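PDB 2AE8: imidazoleglycerol-phosphate dehydratase from Staphylococcus aureus subsp. aureus, which catalyses the manganese-dependent dehydration of imidazoleglycerol phosphate to imidazoleacetol phosphate, the sixth step of histidine biosynthesis. Local coordinates for residues B[164-169]-B[193-197]. Residues are numbered along the deposited sequence; the frame is centred on the assembly and turned at random. Where two conformers were deposited one is given.
Sequences FFRAVV and IFKAF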
loop_
_atom_site.group_PDB
_atom_site.type_symbol
_atom_site.label_atom_id
_atom_site.label_comp_id
_atom_site.label_asym_id
_atom_site.label_seq_id
_atom_site.Cartn_x
_atom_site.Cartn_y
_atom_site.Cartn_z
ATOM N N PHE B 164 -39.913 -5.125 10.528
ATOM C CA PHE B 164 -41.182 -5.783 10.190
ATOM C C PHE B 164 -40.947 -7.257 9.898
ATOM O O PHE B 164 -41.630 -8.125 10.452
ATOM C CB PHE B 164 -41.851 -5.127 8.981
ATOM C CG PHE B 164 -43.112 -5.834 8.548
ATOM C CD1 PHE B 164 -44.304 -5.651 9.265
ATOM C CD2 PHE B 164 -43.104 -6.699 7.466
ATOM C CE1 PHE B 164 -45.475 -6.310 8.892
ATOM C CE2 PHE B 164 -44.272 -7.378 7.083
ATOM C CZ PHE B 164 -45.461 -7.184 7.806
ATOM N N PHE B 165 -39.962 -7.544 9.046
ATOM C CA PHE B 165 -39.656 -8.914 8.686
ATOM C C PHE B 165 -39.136 -9.779 9.824
ATOM O O PHE B 165 -39.480 -10.965 9.901
ATOM C CB PHE B 165 -38.785 -8.985 7.418
ATOM C CG PHE B 165 -39.564 -8.686 6.171
ATOM C CD1 PHE B 165 -40.553 -9.563 5.735
ATOM C CD2 PHE B 165 -39.373 -7.499 5.479
ATOM C CE1 PHE B 165 -41.315 -9.274 4.600
ATOM C CE2 PHE B 165 -40.129 -7.208 4.332
ATOM C CZ PHE B 165 -41.100 -8.100 3.896
ATOM N N ARG B 166 -38.342 -9.179 10.705
ATOM C CA ARG B 166 -37.897 -9.824 11.935
ATOM C C ARG B 166 -39.081 -10.219 12.824
ATOM O O ARG B 166 -39.124 -11.331 13.338
ATOM C CB ARG B 166 -36.907 -8.925 12.696
ATOM C CG ARG B 166 -36.390 -9.515 14.011
ATOM C CD ARG B 166 -34.859 -9.471 14.139
ATOM N NE ARG B 166 -34.322 -8.121 14.312
ATOM C CZ ARG B 166 -33.417 -7.552 13.516
ATOM N NH1 ARG B 166 -32.996 -6.324 13.781
ATOM N NH2 ARG B 166 -32.922 -8.202 12.467
ATOM N N ALA B 167 -40.035 -9.306 12.987
ATOM C CA ALA B 167 -41.228 -9.548 13.818
ATOM C C ALA B 167 -42.090 -10.684 13.232
ATOM O O ALA B 167 -42.492 -11.592 13.952
ATOM C CB ALA B 167 -42.055 -8.261 13.978
ATOM N N VAL B 168 -42.325 -10.647 11.924
ATOM C CA VAL B 168 -43.124 -11.674 11.246
ATOM C C VAL B 168 -42.457 -13.056 11.277
ATOM O O VAL B 168 -43.059 -14.051 11.658
ATOM C CB VAL B 168 -43.416 -11.289 9.783
ATOM C CG1 VAL B 168 -44.034 -12.464 9.017
ATOM C CG2 VAL B 168 -44.306 -10.038 9.706
ATOM N N VAL B 169 -41.220 -13.121 10.825
ATOM C CA VAL B 169 -40.506 -14.377 10.637
ATOM C C VAL B 169 -40.276 -15.089 11.959
ATOM O O VAL B 169 -40.449 -16.310 12.070
ATOM C CB VAL B 169 -39.132 -14.110 9.917
ATOM C CG1 VAL B 169 -38.132 -15.261 10.152
ATOM C CG2 VAL B 169 -39.372 -13.858 8.435
ATOM N N ILE B 193 -38.659 -6.956 -2.280
ATOM C CA ILE B 193 -38.547 -7.794 -1.073
ATOM C C ILE B 193 -39.937 -8.256 -0.555
ATOM O O ILE B 193 -40.134 -9.433 -0.250
ATOM C CB ILE B 193 -37.788 -7.066 0.054
ATOM C CG1 ILE B 193 -36.290 -6.896 -0.307
ATOM C CG2 ILE B 193 -37.953 -7.804 1.413
ATOM C CD1 ILE B 193 -35.574 -5.919 0.615
ATOM N N PHE B 194 -40.885 -7.327 -0.451
ATOM C CA PHE B 194 -42.256 -7.692 -0.061
ATOM C C PHE B 194 -42.905 -8.655 -1.043
ATOM O O PHE B 194 -43.521 -9.631 -0.621
ATOM C CB PHE B 194 -43.141 -6.459 0.134
ATOM C CG PHE B 194 -43.127 -5.923 1.525
ATOM C CD1 PHE B 194 -44.011 -6.426 2.484
ATOM C CD2 PHE B 194 -42.232 -4.915 1.889
ATOM C CE1 PHE B 194 -44.012 -5.934 3.790
ATOM C CE2 PHE B 194 -42.213 -4.398 3.211
ATOM C CZ PHE B 194 -43.114 -4.914 4.169
ATOM N N LYS B 195 -42.754 -8.409 -2.340
ATOM C CA LYS B 195 -43.294 -9.314 -3.349
ATOM C C LYS B 195 -42.689 -10.719 -3.251
ATOM O O LYS B 195 -43.408 -11.721 -3.246
ATOM C CB LYS B 195 -43.134 -8.758 -4.773
ATOM C CG LYS B 195 -44.047 -7.537 -5.119
ATOM C CD LYS B 195 -43.915 -7.080 -6.603
ATOM C CE LYS B 195 -44.216 -8.221 -7.613
ATOM N NZ LYS B 195 -44.350 -7.709 -9.028
ATOM N N ALA B 196 -41.365 -10.796 -3.171
ATOM C CA ALA B 196 -40.679 -12.075 -3.108
ATOM C C ALA B 196 -41.000 -12.844 -1.830
ATOM O O ALA B 196 -41.222 -14.039 -1.893
ATOM C CB ALA B 196 -39.163 -11.885 -3.252
ATOM N N PHE B 197 -40.990 -12.183 -0.678
ATOM C CA PHE B 197 -41.321 -12.870 0.564
ATOM C C PHE B 197 -42.743 -13.453 0.517
ATOM O O PHE B 197 -42.958 -14.602 0.895
ATOM C CB PHE B 197 -41.222 -11.931 1.768
ATOM C CG PHE B 197 -41.712 -12.563 3.059
ATOM C CD1 PHE B 197 -40.894 -13.428 3.775
ATOM C CD2 PHE B 197 -43.015 -12.317 3.528
ATOM C CE1 PHE B 197 -41.335 -14.026 4.955
ATOM C CE2 PHE B 197 -43.472 -12.920 4.695
ATOM C CZ PHE B 197 -42.629 -13.771 5.420
#
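The ring of F165 turns its edge to two phenylalanine faces at once, those of F194 and F197. Its tip atom CZ stands over the centre of the F194 ring, with F194 CD1 3.6 Å from F165 CZ. These two planes are turned by 51° in an edge-to-face pair. The CE1 corner of F165 meets the face of F197, and F165 CE1 lies 3.6 Å from F197 CD2. Here the planes stand at 65°, and the two side chains lie alongside each other, pointing opposite ways. F165 CE2 also touches I193 CG2 obliquely, at 3.7 Å. F164 completes the cluster: F164 CE2 lies 3.6 Å from F194 CE1 in an oblique ring pair. With CG anti to the backbone N (chi1 173°), F197 reaches across to the valines of 164-169. V169 CG2 lies 4.0 Å from F197 CE1, and V168 CG1 packs near F197 CZ. The axes of 164-169 and 193-197 run nearly parallel, 13.0 Å apart at their closest, a wide spacing bridged by these long side chains. All the touching residues are buried. I178 of strand 175-182 adjoins F165 and I193, while L67 and F70 of helix 61-74 pack on F164 and F197. The contact is an aromatic cluster joining helices 159-171 and 186-205 in the helical layer of the IGPD beta-alpha-beta sandwich, a fold built by duplication of a half-domain.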